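Local coordinates for protein Cel44C (Paenibacillus polymyxa, PDB 2YIH) that cleaves internal beta-1,4 linkages of xyloglucan and probably of cellulose, here as the glycoside hydrolase family 44 module of a longer enzyme, at residues 130-133 with 134-137; 140-143 with 144-148. The protein carries 8 engineered substitutions. All coordinates share one frame; numbering follows the deposited sequence.

Contact 1: 130-133 with 134-137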
loop_
_atom_site.group_PDB
_atom_site.type_symbol
_atom_site.label_atom_id
_atom_site.label_comp_id
_atom_site.label_asym_id
_atom_site.label_seq_id
_atom_site.Cartn_x
_atom_site.Cartn_y
_atom_site.Cartn_z
ATOM N N ALA A 130 10.818 20.128 19.529
ATOM C CA ALA A 130 12.189 20.187 19.023
ATOM C C ALA A 130 12.564 21.602 18.557
ATOM O O ALA A 130 11.745 22.329 17.980
ATOM C CB ALA A 130 12.292 19.206 17.844
ATOM N N PRO A 131 13.814 22.025 18.818
ATOM C CA PRO A 131 14.836 21.274 19.539
ATOM C C PRO A 131 14.637 21.329 21.062
ATOM O O PRO A 131 14.310 22.403 21.644
ATOM C CB PRO A 131 16.148 22.001 19.145
ATOM C CG PRO A 131 15.686 23.459 18.911
ATOM C CD PRO A 131 14.328 23.272 18.221
ATOM N N SER A 132 14.895 20.200 21.709
ATOM C CA SER A 132 14.906 20.110 23.167
ATOM C C SER A 132 15.570 18.808 23.586
ATOM O O SER A 132 15.938 17.967 22.726
ATOM C CB SER A 132 13.463 20.187 23.718
ATOM O OG SER A 132 12.841 18.879 23.699
ATOM N N ALA A 133 15.720 18.625 24.898
ATOM C CA ALA A 133 16.297 17.392 25.454
ATOM C C ALA A 133 15.615 16.109 24.989
ATOM O O ALA A 133 16.242 15.040 24.967
ATOM C CB ALA A 133 16.309 17.432 27.009
ATOM N N ARG A 134 14.357 16.229 24.579
ATOM C CA ARG A 134 13.587 15.055 24.168
ATOM C C ARG A 134 13.903 14.591 22.728
ATOM O O ARG A 134 13.413 13.546 22.310
ATOM C CB ARG A 134 12.094 15.343 24.262
ATOM C CG ARG A 134 11.653 15.912 25.639
ATOM C CD ARG A 134 12.026 14.960 26.820
ATOM N NE ARG A 134 11.497 13.595 26.633
ATOM C CZ ARG A 134 10.219 13.253 26.750
ATOM N NH1 ARG A 134 9.299 14.142 27.131
ATOM N NH2 ARG A 134 9.874 12.000 26.508
ATOM N N TRP A 135 14.761 15.330 22.022
ATOM C CA TRP A 135 14.920 15.137 20.574
ATOM C C TRP A 135 16.357 15.155 20.155
ATOM O O TRP A 135 17.152 15.933 20.687
ATOM C CB TRP A 135 14.162 16.203 19.760
ATOM C CG TRP A 135 12.698 16.278 20.101
ATOM C CD1 TRP A 135 12.078 17.217 20.896
ATOM C CD2 TRP A 135 11.677 15.352 19.699
ATOM N NE1 TRP A 135 10.725 16.955 20.970
ATOM C CE2 TRP A 135 10.459 15.800 20.261
ATOM C CE3 TRP A 135 11.674 14.202 18.895
ATOM C CZ2 TRP A 135 9.240 15.151 20.015
ATOM C CZ3 TRP A 135 10.485 13.531 18.689
ATOM C CH2 TRP A 135 9.280 13.991 19.252
ATOM N N ASN A 136 16.691 14.270 19.209
ATOM C CA ASN A 136 17.986 14.334 18.524
ATOM C C ASN A 136 17.751 14.812 17.106
ATOM O O ASN A 136 16.700 14.530 16.522
ATOM C CB ASN A 136 18.642 12.944 18.490
ATOM C CG ASN A 136 19.072 12.473 19.858
ATOM O OD1 ASN A 136 19.449 13.283 20.700
ATOM N ND2 ASN A 136 19.082 11.145 20.076
ATOM N N GLN A 137 18.732 15.523 16.555
ATOM C CA GLN A 137 18.612 16.078 15.202
ATOM C C GLN A 137 18.968 15.010 14.173
ATOM O O GLN A 137 19.950 14.268 14.336
ATOM C CB GLN A 137 19.569 17.258 15.029
ATOM C CG GLN A 137 19.275 18.422 15.886
ATOM C CD GLN A 137 20.217 19.595 15.585
ATOM O OE1 GLN A 137 20.705 19.757 14.444
ATOM N NE2 GLN A 137 20.490 20.400 16.602
HETATM O O HOH W 1 16.697 18.615 19.797
#
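Ala-130 and Trp-135 meet methyl to face: CB of Ala-130 sits over the five-membered ring of the indole, 3.9 Å from its centroid, in a CH-pi contact. The other face of the same ring carries CB of Arg-134, displaced toward the rim, and the indole is therefore held between two aliphatic carbons from adjoining parts of the chain. Ser-132 approaches the ring differently. Its OG comes in obliquely, 3.3 Å from Trp-135 CD1.

The turn beside this packing illustrates how one serine can serve a reversal twice over. Its carbonyl closes a type I beta turn, Trp-135 N donating to Ser-132 O over 3.0 Å from well above the carbonyl plane. Its side chain, with Ser-132 OG placed between the backbone N and the carbonyl carbon (chi1 85°), faces the following backbone and accepts from Arg-134 N at 3.2 Å, the bond of an ST turn. The same OG is also hydrogen-bonded to the carbonyl of Glu-128, which fixes the rotation of the hydroxymethyl group. A water completes the closure by accepting from Ser-132 N at 3.1 Å and donating to Trp-135 O at 2.9 Å.

Arg-134 leaves the turn through a chain bent at chi2 and chi3, its guanidinium leading away to a salt bridge with Asp-119 and to the carbonyls of Gly-122 and Ser-123. The turn thus delivers the chain from the loop after strand 122-123 into strand 135-139, the middle strand of a small mixed sheet, where Tyr-115 of the antiparallel strand 115-117 packs against both Ala-130 and Trp-135, and strand 156-158 lies along the other side.

Contact 2: 140-143 with 144-148. With SO4 (sulfate ion), chain F.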
loop_
_atom_site.group_PDB
_atom_site.type_symbol
_atom_site.label_atom_id
_atom_site.label_comp_id
_atom_site.label_asym_id
_atom_site.label_seq_id
_atom_site.Cartn_x
_atom_site.Cartn_y
_atom_site.Cartn_z
ATOM N N ASN A 140 21.460 13.942 7.281
ATOM C CA ASN A 140 21.333 12.968 6.213
ATOM C C ASN A 140 22.646 12.313 5.890
ATOM O O ASN A 140 22.705 11.067 5.714
ATOM C CB ASN A 140 20.738 13.619 4.970
ATOM C CG ASN A 140 19.289 13.955 5.159
ATOM O OD1 ASN A 140 18.582 13.290 5.939
ATOM N ND2 ASN A 140 18.846 15.012 4.516
ATOM N N ALA A 141 23.703 13.126 5.813
ATOM C CA ALA A 141 25.059 12.618 5.461
ATOM C C ALA A 141 26.093 12.942 6.558
ATOM O O ALA A 141 26.375 14.124 6.853
ATOM C CB ALA A 141 25.509 13.194 4.102
ATOM N N LYS A 142 26.632 11.898 7.171
ATOM C CA LYS A 142 27.531 12.037 8.311
ATOM C C LYS A 142 28.825 12.766 7.947
ATOM O O LYS A 142 29.357 13.549 8.756
ATOM C CB LYS A 142 27.864 10.646 8.891
ATOM C CG LYS A 142 28.576 10.723 10.233
ATOM C CD LYS A 142 28.952 9.315 10.760
ATOM C CE LYS A 142 29.434 9.461 12.229
ATOM N NZ LYS A 142 29.989 8.130 12.734
ATOM N N ASN A 143 29.328 12.502 6.741
ATOM C CA ASN A 143 30.649 13.061 6.349
ATOM C C ASN A 143 31.748 12.780 7.394
ATOM O O ASN A 143 32.549 13.657 7.747
ATOM C CB ASN A 143 30.544 14.576 6.014
ATOM C CG ASN A 143 29.633 14.860 4.812
ATOM O OD1 ASN A 143 28.933 15.893 4.760
ATOM N ND2 ASN A 143 29.564 13.921 3.898
ATOM N N ALA A 144 31.773 11.550 7.889
ATOM C CA ALA A 144 32.781 11.100 8.853
ATOM C C ALA A 144 32.725 9.587 8.801
ATOM O O ALA A 144 31.721 9.035 8.309
ATOM C CB ALA A 144 32.445 11.604 10.279
ATOM N N PRO A 145 33.726 8.907 9.395
ATOM C CA PRO A 145 33.722 7.453 9.288
ATOM C C PRO A 145 32.464 6.875 9.929
ATOM O O PRO A 145 32.094 7.292 11.011
ATOM C CB PRO A 145 34.975 7.039 10.075
ATOM C CG PRO A 145 35.939 8.178 9.826
ATOM C CD PRO A 145 35.041 9.422 9.853
ATOM N N PHE A 146 31.808 5.947 9.238
ATOM C CA PHE A 146 30.618 5.312 9.776
ATOM C C PHE A 146 30.966 4.367 10.929
ATOM O O PHE A 146 31.989 3.696 10.908
ATOM C CB PHE A 146 29.897 4.513 8.694
ATOM C CG PHE A 146 29.315 5.341 7.598
ATOM C CD1 PHE A 146 28.535 6.483 7.885
ATOM C CD2 PHE A 146 29.534 4.991 6.271
ATOM C CE1 PHE A 146 27.981 7.216 6.858
ATOM C CE2 PHE A 146 28.957 5.722 5.250
ATOM C CZ PHE A 146 28.205 6.865 5.555
ATOM N N GLN A 147 30.074 4.280 11.908
ATOM C CA GLN A 147 30.202 3.346 13.007
ATOM C C GLN A 147 29.053 2.347 12.896
ATOM O O GLN A 147 27.903 2.742 12.751
ATOM C CB GLN A 147 30.121 4.110 14.355
ATOM C CG GLN A 147 31.182 5.230 14.510
ATOM C CD GLN A 147 30.847 6.214 15.659
ATOM O OE1 GLN A 147 30.157 7.246 15.465
ATOM N NE2 GLN A 147 31.302 5.881 16.863
ATOM N N LEU A 148 29.347 1.058 13.005
ATOM C CA LEU A 148 28.272 0.075 13.166
ATOM C C LEU A 148 27.630 0.134 14.540
ATOM O O LEU A 148 26.471 -0.266 14.696
ATOM C CB LEU A 148 28.788 -1.348 12.885
ATOM C CG LEU A 148 29.262 -1.587 11.447
ATOM C CD1 LEU A 148 29.752 -3.030 11.307
ATOM C CD2 LEU A 148 28.163 -1.318 10.414
HETATM S S SO4 F . 32.287 0.232 14.684
HETATM O O1 SO4 F . 32.083 0.197 13.231
HETATM O O2 SO4 F . 33.703 0.323 14.997
HETATM O O3 SO4 F . 31.606 1.383 15.282
HETATM O O4 SO4 F . 31.746 -0.965 15.312
#
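Lys-142 runs fully extended, its CG lying opposite the backbone N (chi1 -169°) and the later torsions also extended, and this carries its ammonium group past Ala-144 and Pro-145 to Gln-147. On the way the chain runs alongside the Ala-144 methyl, Lys-142 CG lying 4.0 Å from Ala-144 CB, while Lys-142 CB passes at a similar distance from Phe-146 CE1, obliquely to that ring. At the end of the chain Lys-142 NZ donates to Pro-145 O over 2.8 Å. A second bond, Lys-142 NZ to Gln-147 OE1, measures 2.9 Å and meets the amide C=O at 116°. Gln-147, extended beyond CG, crosses the lysine at about a right angle, and its amide oxygen is the atom turned to the charge. Beyond the pair, Leu-148 N gives a hydrogen bond of 2.9 Å to O1 of a sulfate, probably from the crystallisation liquor.

Helix 159-170 backs the loop. Its Glu-161 forms a salt bridge with Lys-142 NZ and accepts from Gln-147 N, while His-164 stacks on the ring of Phe-146. Were Lys-142 replaced by an alanine, the Glu-161 carboxylate would probably lose its charged mate and the Gln-147 amide turn more freely. Through Glu-161 the ammonium group ties the loop between strands 135-139 and 156-158 to helix 159-170, and the convergence of carboxylate, backbone carbonyl and amide oxygen on it is likely to favour the charged form of the lysine.

The two contacts stand in series along the chain, their centres 20 Å apart, and strand 135-139 joins them: contact 1 is the turn that leads into the strand, contact 2 the loop that follows it. Apart from this continuity they do not touch. Their shared landmark is the bound calcium ion, held by Glu-56, Asp-151, Asp-154 and Tyr-156. The side chain of Trp-135 in contact 1 is about 12 Å from the metal, whereas that of Gln-147 in contact 2 comes to about 7 Å of it and about 4 Å from the side chain of Asp-151. Neither contact contributes a residue to the glycan-binding pocket, which includes Glu-187 and Glu-288.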